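Local coordinates for protein minor fimbrium subunit Mfa5 (Porphyromonas gingivalis ATCC 33277, PDB 6TO1) that serves as an accessory subunit of the minor (Mfa1) fimbriae, filamentous pili that mediate biofilm formation and adhesion to host cells and other oral bacteria, at residues A96-N101 and N109-T114; P102-N107 and R470-L475; G492-G497 and T525-Y530; G496-N501 and I628-P633; T502-T507 and L519-P524. One frame throughout, in Å; residues are numbered along the deposited sequence. Where two conformers were deposited one is given.

Contact 1 (A96-N101 and N109-T114); sequences AVPVAN and NAWDVT
The shortest polar bond between A96-N101 and N109-T114 runs from D112 N to V97 O, 2.8 Å. V97 N returns a bond to D112 O, so the two residues form an antiparallel hydrogen-bonded pair. A third backbone bond joins V99 N to A110 O at 3.0 Å, one residue past the end of the first strand. The indole of W111 lies beside P98. Its CD1 comes within 3.5 Å of P98 CA, and the proline ring crosses the indole obliquely, with P98 CG 4.0 Å from W111 CD1. A96 sits on the same face of the sheet, its CB 4.0 Å from V113 CG2. V99 CG2 lies against A110, 3.9 Å from A110 CB, and 3.6 Å from D112 OD2. With CG1 anti to the backbone N (chi1 178°), CG2 falls beside that N and points at A110 and D112. D112 OD1 forms a salt bridge with R470 NE of the neighbouring strand 463-473. Two antiparallel strands, 90-98 and 110-119, joined by one loop make this a beta hairpin.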
# COMPACT_ATOMS: atom_id res chain seq x y z
N ALA A 96 -7.37 -22.99 -8.57
CA ALA A 96 -7.52 -24.35 -8.05
C ALA A 96 -6.38 -25.20 -8.59
O ALA A 96 -6.23 -25.32 -9.81
CB ALA A 96 -8.87 -24.94 -8.46
N VAL A 97 -5.60 -25.79 -7.70
CA VAL A 97 -4.47 -26.61 -8.10
C VAL A 97 -4.84 -28.08 -7.88
O VAL A 97 -5.15 -28.48 -6.75
CB VAL A 97 -3.19 -26.25 -7.33
CG1 VAL A 97 -2.02 -27.11 -7.82
CG2 VAL A 97 -2.87 -24.75 -7.48
N PRO A 98 -4.83 -28.91 -8.92
CA PRO A 98 -5.12 -30.34 -8.71
C PRO A 98 -4.11 -30.94 -7.75
O PRO A 98 -2.91 -30.66 -7.83
CB PRO A 98 -5.00 -30.94 -10.11
CG PRO A 98 -5.07 -29.77 -11.06
CD PRO A 98 -4.51 -28.60 -10.32
N VAL A 99 -4.60 -31.78 -6.85
CA VAL A 99 -3.75 -32.43 -5.86
C VAL A 99 -3.09 -33.62 -6.55
O VAL A 99 -3.78 -34.49 -7.10
CB VAL A 99 -4.57 -32.86 -4.64
CG1 VAL A 99 -3.70 -33.58 -3.62
CG2 VAL A 99 -5.22 -31.62 -3.99
N ALA A 100 -1.76 -33.62 -6.59
CA ALA A 100 -1.02 -34.63 -7.32
C ALA A 100 0.37 -34.81 -6.72
O ALA A 100 0.89 -33.93 -6.03
CB ALA A 100 -0.89 -34.27 -8.81
N ASN A 101 0.95 -35.99 -6.97
CA ASN A 101 2.28 -36.36 -6.51
C ASN A 101 2.51 -35.93 -5.07
O ASN A 101 3.33 -35.05 -4.81
CB ASN A 101 3.33 -35.73 -7.43
CG ASN A 101 3.03 -35.96 -8.89
OD1 ASN A 101 3.11 -37.09 -9.38
ND2 ASN A 101 2.66 -34.90 -9.59
N ASN A 109 -10.26 -36.88 -6.69
CA ASN A 109 -10.87 -35.68 -7.28
C ASN A 109 -10.76 -34.58 -6.23
O ASN A 109 -11.69 -34.28 -5.48
CB ASN A 109 -12.31 -35.95 -7.68
CG ASN A 109 -12.43 -37.04 -8.76
OD1 ASN A 109 -12.03 -36.85 -9.90
ND2 ASN A 109 -13.02 -38.16 -8.39
N ALA A 110 -9.56 -34.00 -6.14
CA ALA A 110 -9.25 -33.06 -5.08
C ALA A 110 -8.44 -31.90 -5.65
O ALA A 110 -7.57 -32.10 -6.50
CB ALA A 110 -8.46 -33.73 -3.95
N TRP A 111 -8.74 -30.71 -5.16
CA TRP A 111 -8.04 -29.50 -5.60
C TRP A 111 -7.79 -28.63 -4.39
O TRP A 111 -8.61 -28.56 -3.47
CB TRP A 111 -8.87 -28.70 -6.63
CG TRP A 111 -9.17 -29.45 -7.90
CD1 TRP A 111 -8.50 -29.35 -9.09
CD2 TRP A 111 -10.24 -30.39 -8.12
NE1 TRP A 111 -9.08 -30.18 -10.02
CE2 TRP A 111 -10.15 -30.82 -9.44
CE3 TRP A 111 -11.25 -30.90 -7.31
CZ2 TRP A 111 -11.03 -31.76 -9.98
CZ3 TRP A 111 -12.12 -31.82 -7.84
CH2 TRP A 111 -12.01 -32.23 -9.16
N ASP A 112 -6.65 -27.95 -4.40
CA ASP A 112 -6.34 -26.97 -3.38
C ASP A 112 -6.65 -25.58 -3.95
O ASP A 112 -6.05 -25.17 -4.94
CB ASP A 112 -4.89 -27.07 -2.93
CG ASP A 112 -4.63 -28.26 -2.02
OD1 ASP A 112 -5.46 -28.55 -1.14
OD2 ASP A 112 -3.58 -28.90 -2.21
N VAL A 113 -7.59 -24.89 -3.34
CA VAL A 113 -8.07 -23.61 -3.84
C VAL A 113 -7.43 -22.51 -3.01
O VAL A 113 -7.55 -22.50 -1.78
CB VAL A 113 -9.61 -23.53 -3.77
CG1 VAL A 113 -10.10 -22.15 -4.17
CG2 VAL A 113 -10.23 -24.61 -4.66
N THR A 114 -6.78 -21.57 -3.67
CA THR A 114 -6.15 -20.45 -2.98
C THR A 114 -6.83 -19.17 -3.44
O THR A 114 -7.06 -19.01 -4.63
CB THR A 114 -4.66 -20.36 -3.29
OG1 THR A 114 -3.95 -21.44 -2.67
CG2 THR A 114 -4.09 -19.01 -2.74

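Contact 2 (P102-N107 and R470-L475); sequences PMDPEN and RIYADL
D104 OD1 is gripped by two donors from the strand 470-473. Y472 OH donates to it at 2.6 Å and R470 NH1 at 2.8 Å, the latter as a salt bridge. They arrive from opposite faces of the carboxylate plane. The arginine comes on the anti side, with OD1 almost in the guanidinium plane; the hydroxyl comes from above the carboxylate. The tyrosine ring stands nearly perpendicular to the carboxylate, 87°. D104 OD2 takes weak bonds from E106 N and N107 N, which help hold the carboxylate in place. Residues 102-107 are part of the loop that connects the two strands of the hairpin 90-98 and 110-119, so these bonds tie that connection to strand 463-473, which pairs with 110-119. K424 is a second partner of Y472 OH. Farther out, the N107 amide lies parallel to the Y472 ring, and N107 CB meets CD1 of that ring at 3.7 Å. N107 ND2 makes a weak bond to A473 O, while its OD1 accepts from N109 N.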
# COMPACT_ATOMS: atom_id res chain seq x y z
N PRO A 102 1.84 -36.55 -4.09
CA PRO A 102 0.87 -37.62 -4.30
C PRO A 102 -0.57 -37.13 -4.45
O PRO A 102 -0.94 -36.09 -3.90
CB PRO A 102 1.00 -38.44 -3.02
CG PRO A 102 1.17 -37.35 -1.98
CD PRO A 102 2.00 -36.26 -2.66
N MET A 103 -1.38 -37.91 -5.15
CA MET A 103 -2.82 -37.67 -5.17
C MET A 103 -3.41 -37.83 -3.78
O MET A 103 -2.85 -38.50 -2.91
CB MET A 103 -3.46 -38.61 -6.17
CG MET A 103 -3.03 -38.23 -7.57
SD MET A 103 -4.21 -38.75 -8.77
CE MET A 103 -3.25 -40.04 -9.56
N ASP A 104 -4.55 -37.18 -3.56
CA ASP A 104 -5.22 -37.30 -2.28
C ASP A 104 -5.72 -38.74 -2.13
O ASP A 104 -6.38 -39.25 -3.03
CB ASP A 104 -6.38 -36.32 -2.15
CG ASP A 104 -6.97 -36.30 -0.75
OD1 ASP A 104 -6.88 -35.26 -0.05
OD2 ASP A 104 -7.55 -37.32 -0.33
N PRO A 105 -5.42 -39.40 -1.01
CA PRO A 105 -5.78 -40.83 -0.90
C PRO A 105 -7.26 -41.07 -0.63
O PRO A 105 -7.81 -42.09 -1.05
CB PRO A 105 -4.92 -41.31 0.28
CG PRO A 105 -4.82 -40.09 1.17
CD PRO A 105 -4.82 -38.88 0.23
N GLU A 106 -7.91 -40.13 0.06
CA GLU A 106 -9.33 -40.28 0.35
C GLU A 106 -10.19 -40.15 -0.90
O GLU A 106 -11.18 -40.87 -1.06
CB GLU A 106 -9.76 -39.26 1.39
CG GLU A 106 -9.29 -39.59 2.79
CD GLU A 106 -9.74 -38.58 3.81
OE1 GLU A 106 -8.93 -37.70 4.18
OE2 GLU A 106 -10.91 -38.66 4.24
N ASN A 107 -9.84 -39.22 -1.78
CA ASN A 107 -10.63 -38.96 -2.99
C ASN A 107 -9.70 -38.25 -3.96
O ASN A 107 -9.32 -37.10 -3.71
CB ASN A 107 -11.87 -38.14 -2.67
CG ASN A 107 -12.73 -37.87 -3.91
OD1 ASN A 107 -12.28 -38.01 -5.06
ND2 ASN A 107 -13.97 -37.46 -3.67
N ARG A 470 -8.77 -27.29 0.75
CA ARG A 470 -8.95 -28.40 -0.18
C ARG A 470 -10.44 -28.67 -0.39
O ARG A 470 -11.23 -28.66 0.56
CB ARG A 470 -8.27 -29.67 0.33
CG ARG A 470 -8.29 -30.81 -0.66
CD ARG A 470 -7.23 -31.88 -0.36
NE ARG A 470 -5.89 -31.36 -0.60
CZ ARG A 470 -4.78 -32.10 -0.57
NH1 ARG A 470 -4.84 -33.40 -0.33
NH2 ARG A 470 -3.61 -31.52 -0.80
N ILE A 471 -10.80 -28.89 -1.65
CA ILE A 471 -12.16 -29.30 -2.01
C ILE A 471 -12.11 -30.70 -2.61
O ILE A 471 -11.15 -31.08 -3.28
CB ILE A 471 -12.88 -28.35 -2.99
CG1 ILE A 471 -12.12 -28.21 -4.30
CG2 ILE A 471 -13.13 -26.99 -2.35
CD1 ILE A 471 -12.84 -27.35 -5.33
N TYR A 472 -13.19 -31.43 -2.41
CA TYR A 472 -13.41 -32.70 -3.08
C TYR A 472 -14.65 -32.61 -3.94
O TYR A 472 -15.64 -31.97 -3.57
CB TYR A 472 -13.63 -33.84 -2.07
CG TYR A 472 -12.46 -34.20 -1.22
CD1 TYR A 472 -11.26 -34.59 -1.78
CD2 TYR A 472 -12.57 -34.17 0.17
CE1 TYR A 472 -10.19 -34.94 -0.97
CE2 TYR A 472 -11.49 -34.52 0.98
CZ TYR A 472 -10.31 -34.91 0.39
OH TYR A 472 -9.23 -35.25 1.17
N ALA A 473 -14.64 -33.32 -5.07
CA ALA A 473 -15.87 -33.53 -5.83
C ALA A 473 -16.77 -34.55 -5.14
O ALA A 473 -16.29 -35.59 -4.66
CB ALA A 473 -15.55 -34.01 -7.24
N ASP A 474 -18.07 -34.25 -5.07
CA ASP A 474 -19.11 -35.13 -4.52
C ASP A 474 -19.74 -35.84 -5.72
O ASP A 474 -20.60 -35.29 -6.42
CB ASP A 474 -20.12 -34.30 -3.73
CG ASP A 474 -21.27 -35.10 -3.18
OD1 ASP A 474 -21.47 -36.26 -3.57
OD2 ASP A 474 -21.99 -34.53 -2.34
N LEU A 475 -19.26 -37.06 -6.00
CA LEU A 475 -19.62 -37.72 -7.25
C LEU A 475 -21.12 -37.98 -7.35
O LEU A 475 -21.71 -37.85 -8.42
CB LEU A 475 -18.84 -39.03 -7.39
CG LEU A 475 -17.47 -38.90 -8.04
CD1 LEU A 475 -16.52 -38.09 -7.15
CD2 LEU A 475 -16.83 -40.26 -8.36

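Contact 3 (G492-G497 and T525-Y530); sequences GPDLGG and TVKLGY
K527 runs along the turn 494-497 from CB to NZ. Its CB lies 4.0 Å from D494 OD1. CG touches both D494 CB and G497 CA, 3.8 Å from each. CD stays beside D494 CB. CE then comes near L495 O, and NZ ends in a weak bond to L495 O at 3.0 Å. The chain is extended beyond CG, which lets it span the turn. Its own backbone is held too: K527 N donates to D494 OD1 at 2.9 Å, in a nearly straight bond of 173° that meets the carboxylate on its anti side, tilted out of its plane. The turn from D494 to G497 is a type II beta turn. G496 takes the positive phi that such a turn needs in its third position, and G497 N closes it on D494 O. That oxygen accepts a second bond, from T525 OG1 at 2.7 Å, on the opposite face of the carbonyl plane. The hydroxyl stands between the backbone N and the carbonyl carbon of T525 (chi1 60°), and this turns it to the loop. A water joins it to G492 N. Backbone bonds from T525 N to G492 O and from D494 N to T525 O flank P493, which follows a cis peptide bond. The proline ring lies side by side with V526, its CG 3.8 Å from V526 CG1.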
# COMPACT_ATOMS: atom_id res chain seq x y z
N GLY A 492 -8.76 -21.88 -15.97
CA GLY A 492 -8.56 -23.30 -15.78
C GLY A 492 -8.75 -23.67 -14.32
O GLY A 492 -9.39 -22.95 -13.56
N PRO A 493 -8.17 -24.81 -13.90
CA PRO A 493 -7.25 -25.66 -14.68
C PRO A 493 -7.86 -26.38 -15.87
O PRO A 493 -7.11 -26.73 -16.80
CB PRO A 493 -6.75 -26.68 -13.64
CG PRO A 493 -7.81 -26.71 -12.60
CD PRO A 493 -8.33 -25.28 -12.52
N ASP A 494 -9.18 -26.58 -15.88
CA ASP A 494 -9.85 -27.28 -16.99
C ASP A 494 -10.86 -26.34 -17.62
O ASP A 494 -11.95 -26.16 -17.08
CB ASP A 494 -10.51 -28.57 -16.49
CG ASP A 494 -9.52 -29.48 -15.82
OD1 ASP A 494 -9.76 -29.88 -14.66
OD2 ASP A 494 -8.48 -29.75 -16.44
N LEU A 495 -10.51 -25.76 -18.76
CA LEU A 495 -11.45 -24.89 -19.45
C LEU A 495 -12.76 -25.63 -19.72
O LEU A 495 -12.76 -26.78 -20.14
CB LEU A 495 -10.86 -24.42 -20.78
CG LEU A 495 -9.51 -23.71 -20.65
CD1 LEU A 495 -8.97 -23.38 -22.03
CD2 LEU A 495 -9.69 -22.45 -19.82
N GLY A 496 -13.87 -24.93 -19.52
CA GLY A 496 -15.18 -25.51 -19.71
C GLY A 496 -15.68 -26.42 -18.60
O GLY A 496 -16.73 -27.04 -18.75
N GLY A 497 -14.96 -26.50 -17.49
CA GLY A 497 -15.34 -27.38 -16.40
C GLY A 497 -16.40 -26.77 -15.50
O GLY A 497 -17.02 -25.75 -15.80
N THR A 525 -12.19 -23.43 -12.80
CA THR A 525 -13.07 -24.45 -13.37
C THR A 525 -12.33 -25.77 -13.44
O THR A 525 -11.14 -25.79 -13.77
CB THR A 525 -13.58 -24.06 -14.77
OG1 THR A 525 -12.48 -23.90 -15.67
CG2 THR A 525 -14.37 -22.79 -14.73
N VAL A 526 -13.03 -26.87 -13.15
CA VAL A 526 -12.37 -28.16 -13.01
C VAL A 526 -13.24 -29.25 -13.64
O VAL A 526 -14.48 -29.16 -13.66
CB VAL A 526 -12.06 -28.54 -11.54
CG1 VAL A 526 -11.16 -27.50 -10.88
CG2 VAL A 526 -13.31 -28.70 -10.75
N LYS A 527 -12.58 -30.27 -14.16
CA LYS A 527 -13.21 -31.52 -14.58
C LYS A 527 -12.69 -32.67 -13.73
O LYS A 527 -11.49 -32.74 -13.43
CB LYS A 527 -12.95 -31.78 -16.07
CG LYS A 527 -13.54 -30.73 -16.98
CD LYS A 527 -13.11 -30.89 -18.46
CE LYS A 527 -13.64 -29.72 -19.28
NZ LYS A 527 -13.20 -29.74 -20.69
N LEU A 528 -13.61 -33.54 -13.31
CA LEU A 528 -13.23 -34.69 -12.49
C LEU A 528 -12.26 -35.59 -13.25
O LEU A 528 -12.34 -35.73 -14.48
CB LEU A 528 -14.48 -35.49 -12.10
CG LEU A 528 -15.18 -35.05 -10.83
CD1 LEU A 528 -15.65 -33.62 -11.01
CD2 LEU A 528 -16.36 -35.95 -10.58
N GLY A 529 -11.33 -36.18 -12.52
CA GLY A 529 -10.35 -37.08 -13.12
C GLY A 529 -10.66 -38.56 -12.93
O GLY A 529 -10.11 -39.39 -13.66
N TYR A 530 -11.52 -38.90 -11.97
CA TYR A 530 -11.84 -40.29 -11.64
C TYR A 530 -13.31 -40.48 -11.30
O TYR A 530 -13.88 -39.70 -10.53
CB TYR A 530 -10.99 -40.80 -10.45
CG TYR A 530 -9.52 -40.74 -10.76
CD1 TYR A 530 -8.86 -41.81 -11.33
CD2 TYR A 530 -8.81 -39.56 -10.55
CE1 TYR A 530 -7.52 -41.72 -11.67
CE2 TYR A 530 -7.49 -39.46 -10.88
CZ TYR A 530 -6.84 -40.54 -11.44
OH TYR A 530 -5.52 -40.42 -11.76
O HOH W 1 -11.49 -21.83 -16.73

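Contact 4 (G496-N501 and I628-P633); sequences GGFDTN and ISWKKP
W630 turns the edge of its indole to the face of the F498 ring. The six-membered ring of the tryptophan and the phenyl ring have centroids 4.9 Å apart, with planes at 64°, an edge-to-face stack. W630 CZ3 sits over the centre of the phenyl ring, and its nearest atom there is F498 CE2 at 3.6 Å. W630 CG lies between its backbone N and its carbonyl carbon (chi1 71°), which carries the indole across to the phenylalanine. The far corner of the indole reaches the two glycines that precede F498: W630 CH2 is 3.7 Å from G496 O and 3.9 Å from G497 CA. K631 follows in the chain, and its CA is 3.9 Å from F498 CZ. Beyond the pair, W630 NE1 hydrogen-bonds to E589 OE1. S629 OG accepts from K632 N, an ST motif in the loop that carries the tryptophan. F498 lies on strand 498-499, which pairs with 525-526, and its ring also touches I478 of helix 475-480. W630 lies in the loop between strands 624-628 and 634-643, so the stack joins the short two-stranded sheet to the sheet that contains 634-643.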
# COMPACT_ATOMS: atom_id res chain seq x y z
N GLY A 496 -13.87 -24.93 -19.52
CA GLY A 496 -15.18 -25.51 -19.71
C GLY A 496 -15.68 -26.42 -18.60
O GLY A 496 -16.73 -27.04 -18.75
N GLY A 497 -14.96 -26.50 -17.49
CA GLY A 497 -15.34 -27.38 -16.40
C GLY A 497 -16.40 -26.77 -15.50
O GLY A 497 -17.02 -25.75 -15.80
N PHE A 498 -16.59 -27.44 -14.38
CA PHE A 498 -17.49 -26.99 -13.34
C PHE A 498 -16.82 -25.88 -12.55
O PHE A 498 -15.62 -25.96 -12.27
CB PHE A 498 -17.81 -28.12 -12.38
CG PHE A 498 -18.61 -29.24 -13.00
CD1 PHE A 498 -19.73 -28.97 -13.75
CD2 PHE A 498 -18.26 -30.57 -12.76
CE1 PHE A 498 -20.48 -29.98 -14.29
CE2 PHE A 498 -19.02 -31.60 -13.29
CZ PHE A 498 -20.13 -31.31 -14.06
N ASP A 499 -17.61 -24.89 -12.13
CA ASP A 499 -17.13 -23.91 -11.16
C ASP A 499 -16.72 -24.59 -9.85
O ASP A 499 -17.45 -25.44 -9.33
CB ASP A 499 -18.22 -22.91 -10.82
CG ASP A 499 -18.30 -21.76 -11.82
OD1 ASP A 499 -17.28 -21.10 -12.08
OD2 ASP A 499 -19.42 -21.52 -12.31
N THR A 500 -15.60 -24.15 -9.27
CA THR A 500 -15.34 -24.45 -7.87
C THR A 500 -16.03 -23.46 -6.94
O THR A 500 -16.37 -23.80 -5.79
CB THR A 500 -13.85 -24.45 -7.57
OG1 THR A 500 -13.31 -23.15 -7.83
CG2 THR A 500 -13.09 -25.45 -8.43
N ASN A 501 -16.24 -22.23 -7.42
CA ASN A 501 -16.87 -21.17 -6.64
C ASN A 501 -18.07 -20.63 -7.39
O ASN A 501 -18.03 -20.45 -8.61
CB ASN A 501 -15.91 -19.95 -6.40
CG ASN A 501 -14.56 -20.32 -5.90
OD1 ASN A 501 -14.15 -21.46 -5.78
N ILE A 628 -19.60 -43.79 -17.71
CA ILE A 628 -19.27 -42.68 -16.82
C ILE A 628 -18.50 -41.61 -17.59
O ILE A 628 -17.92 -41.87 -18.64
CB ILE A 628 -18.45 -43.13 -15.59
CG1 ILE A 628 -17.19 -43.89 -16.03
CG2 ILE A 628 -19.30 -43.97 -14.66
CD1 ILE A 628 -16.33 -44.36 -14.88
N SER A 629 -18.52 -40.39 -17.04
CA SER A 629 -17.77 -39.28 -17.61
C SER A 629 -17.43 -38.30 -16.49
O SER A 629 -17.90 -38.45 -15.36
CB SER A 629 -18.58 -38.54 -18.68
OG SER A 629 -19.64 -37.81 -18.05
N TRP A 630 -16.68 -37.26 -16.83
CA TRP A 630 -16.38 -36.23 -15.83
C TRP A 630 -17.62 -35.47 -15.39
O TRP A 630 -17.65 -34.96 -14.27
CB TRP A 630 -15.32 -35.28 -16.35
CG TRP A 630 -15.69 -34.34 -17.42
CD1 TRP A 630 -15.47 -34.49 -18.76
CD2 TRP A 630 -16.28 -33.05 -17.26
NE1 TRP A 630 -15.90 -33.38 -19.44
CE2 TRP A 630 -16.41 -32.48 -18.54
CE3 TRP A 630 -16.72 -32.32 -16.14
CZ2 TRP A 630 -16.96 -31.22 -18.75
CZ3 TRP A 630 -17.27 -31.06 -16.35
CH2 TRP A 630 -17.39 -30.52 -17.64
N LYS A 631 -18.66 -35.43 -16.22
CA LYS A 631 -19.91 -34.79 -15.81
C LYS A 631 -20.88 -35.74 -15.12
O LYS A 631 -21.75 -35.29 -14.38
CB LYS A 631 -20.61 -34.16 -17.02
CG LYS A 631 -19.76 -33.14 -17.77
CD LYS A 631 -20.52 -32.57 -18.96
CE LYS A 631 -21.23 -31.26 -18.62
NZ LYS A 631 -22.22 -31.42 -17.53
N LYS A 632 -20.76 -37.04 -15.36
CA LYS A 632 -21.65 -38.04 -14.77
C LYS A 632 -20.75 -39.17 -14.30
O LYS A 632 -20.59 -40.19 -14.99
CB LYS A 632 -22.69 -38.50 -15.79
CG LYS A 632 -23.69 -37.41 -16.18
CD LYS A 632 -24.49 -36.91 -14.97
CE LYS A 632 -25.46 -35.77 -15.38
NZ LYS A 632 -26.09 -35.19 -14.15
N PRO A 633 -20.13 -39.02 -13.14
CA PRO A 633 -18.98 -39.87 -12.79
C PRO A 633 -19.29 -41.07 -11.92
O PRO A 633 -18.34 -41.74 -11.50
CB PRO A 633 -18.09 -38.88 -12.02
CG PRO A 633 -19.12 -38.13 -11.20
CD PRO A 633 -20.24 -37.86 -12.22

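Contact 5 (T502-T507 and L519-P524); sequences TEAKLT and LIFPRP
F521 carries its ring back along the neighbouring strand because CG is anti to its carbonyl carbon (chi1 -72°). This brings the ring edge to the backbone of 504-506. A504 O lies near the ring plane, 3.5 Å from F521 CD2. The same ring packs on two side chains: CD2 is 3.9 Å from A504 CB, and CE2 is as far from L506 CB. R523 bends at chi2 (-97°) and chi3 (-70°), and this fold lays its guanidinium over T502. T502 O sits above the centre of that flat group, 3.5 Å from R523 CZ. The charge of R523 is met by D499 through NH2. The backbones form an antiparallel hairpin of strands 501-510 and 517-520, the latter at the margin of a six-stranded antiparallel sheet. L506 and L519 are a hydrogen-bonded pair. L506 N donates to L519 O at 2.8 Å, and L519 N returns a bond to L506 O. Two residues on, F521 N donates to A504 O at 2.9 Å. Past that point a water takes over, accepting from A504 N and donating to F521 O. K505 and I520 form a non-hydrogen-bonded pair, and K505 CG lies 3.7 Å from L519 O. K505 NZ hydrogen-bonds to Q518 OE1. The F521 side chain also touches V92 of strand 90-98 and L115 of strand 110-119, strands of another sheet.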
# COMPACT_ATOMS: atom_id res chain seq x y z
N THR A 502 -19.15 -20.30 -6.66
CA THR A 502 -20.25 -19.58 -7.30
C THR A 502 -19.90 -18.11 -7.43
O THR A 502 -20.21 -17.48 -8.45
CB THR A 502 -21.52 -19.78 -6.49
OG1 THR A 502 -21.84 -21.18 -6.48
CG2 THR A 502 -22.64 -19.00 -7.10
N GLU A 503 -19.23 -17.57 -6.42
CA GLU A 503 -18.82 -16.18 -6.40
C GLU A 503 -17.83 -16.01 -5.26
O GLU A 503 -18.01 -16.59 -4.19
CB GLU A 503 -20.01 -15.23 -6.20
CG GLU A 503 -19.60 -13.76 -6.08
CD GLU A 503 -20.69 -12.88 -5.50
OE1 GLU A 503 -21.33 -12.14 -6.27
OE2 GLU A 503 -20.93 -12.94 -4.27
N ALA A 504 -16.79 -15.20 -5.49
CA ALA A 504 -15.92 -14.79 -4.41
C ALA A 504 -15.61 -13.32 -4.63
O ALA A 504 -15.32 -12.90 -5.76
CB ALA A 504 -14.65 -15.62 -4.32
N LYS A 505 -15.66 -12.55 -3.56
CA LYS A 505 -15.55 -11.10 -3.64
C LYS A 505 -14.79 -10.58 -2.44
O LYS A 505 -14.96 -11.07 -1.33
CB LYS A 505 -16.96 -10.47 -3.68
CG LYS A 505 -16.99 -8.96 -3.60
CD LYS A 505 -18.26 -8.41 -4.26
CE LYS A 505 -19.47 -8.50 -3.35
NZ LYS A 505 -20.34 -7.29 -3.50
N LEU A 506 -13.94 -9.58 -2.68
CA LEU A 506 -13.31 -8.85 -1.60
C LEU A 506 -14.01 -7.50 -1.48
O LEU A 506 -14.14 -6.78 -2.47
CB LEU A 506 -11.81 -8.66 -1.86
CG LEU A 506 -11.10 -7.66 -0.94
CD1 LEU A 506 -11.03 -8.20 0.48
CD2 LEU A 506 -9.71 -7.35 -1.43
N THR A 507 -14.47 -7.17 -0.27
CA THR A 507 -14.93 -5.83 0.07
C THR A 507 -13.95 -5.26 1.08
O THR A 507 -13.62 -5.93 2.07
CB THR A 507 -16.35 -5.85 0.63
OG1 THR A 507 -17.20 -6.58 -0.26
CG2 THR A 507 -16.91 -4.44 0.78
N LEU A 519 -13.68 -5.95 -5.22
CA LEU A 519 -12.96 -6.64 -6.28
C LEU A 519 -13.49 -8.07 -6.34
O LEU A 519 -13.69 -8.71 -5.30
CB LEU A 519 -11.46 -6.66 -6.03
CG LEU A 519 -10.68 -5.35 -6.23
CD1 LEU A 519 -9.28 -5.57 -5.72
CD2 LEU A 519 -10.69 -4.96 -7.68
N ILE A 520 -13.72 -8.56 -7.54
CA ILE A 520 -14.29 -9.89 -7.74
C ILE A 520 -13.17 -10.84 -8.14
O ILE A 520 -12.35 -10.53 -9.02
CB ILE A 520 -15.41 -9.86 -8.79
CG1 ILE A 520 -16.59 -9.03 -8.25
CG2 ILE A 520 -15.89 -11.29 -9.12
CD1 ILE A 520 -17.75 -8.95 -9.19
N PHE A 521 -13.11 -11.98 -7.47
CA PHE A 521 -12.07 -12.95 -7.78
C PHE A 521 -12.37 -13.71 -9.08
O PHE A 521 -13.53 -13.91 -9.44
CB PHE A 521 -11.96 -13.98 -6.66
CG PHE A 521 -11.33 -13.47 -5.39
CD1 PHE A 521 -10.00 -13.73 -5.11
CD2 PHE A 521 -12.08 -12.75 -4.48
CE1 PHE A 521 -9.42 -13.26 -3.92
CE2 PHE A 521 -11.51 -12.27 -3.31
CZ PHE A 521 -10.17 -12.53 -3.04
N PRO A 522 -11.33 -14.17 -9.76
CA PRO A 522 -11.51 -15.11 -10.88
C PRO A 522 -12.16 -16.41 -10.44
O PRO A 522 -12.21 -16.75 -9.25
CB PRO A 522 -10.08 -15.36 -11.36
CG PRO A 522 -9.21 -14.37 -10.67
CD PRO A 522 -9.91 -13.92 -9.45
N ARG A 523 -12.64 -17.15 -11.43
CA ARG A 523 -13.48 -18.34 -11.21
C ARG A 523 -12.78 -19.59 -11.73
O ARG A 523 -12.81 -19.86 -12.94
CB ARG A 523 -14.82 -18.15 -11.91
CG ARG A 523 -15.70 -17.03 -11.33
CD ARG A 523 -16.73 -17.58 -10.35
NE ARG A 523 -17.77 -18.35 -11.03
CZ ARG A 523 -18.83 -17.81 -11.64
NH1 ARG A 523 -18.99 -16.50 -11.64
NH2 ARG A 523 -19.71 -18.58 -12.24
N PRO A 524 -12.17 -20.39 -10.86
CA PRO A 524 -11.57 -21.65 -11.31
C PRO A 524 -12.61 -22.63 -11.84
O PRO A 524 -13.76 -22.68 -11.38
CB PRO A 524 -10.89 -22.20 -10.04
CG PRO A 524 -10.76 -21.02 -9.10
CD PRO A 524 -11.98 -20.19 -9.41
O HOH W 2 -16.04 -14.73 -8.28

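Overall arrangement
Contacts 1 and 2 come first along the chain and cross, sharing the sheet of strands 110-119 and 463-473; their centres are about 8 Å apart. Contacts 3 and 4 start from the same stretch, share G496 and G497, and have centres about 6 Å apart. Contact 5 is nested inside the loops that both close, and its centre lies about 18 Å from the centres of contacts 1 and 3. N109 makes probable hydrogen bonds to G529 and Y530, linking contact 1 to contact 3, and a probable backbone bond from T500 N to P524 O links contacts 4 and 5. A covalent link between N501 and K94 is the intramolecular isopeptide. It ties strand 90-98 to strand 501-510, joining the hairpins of contacts 1 and 5 permanently.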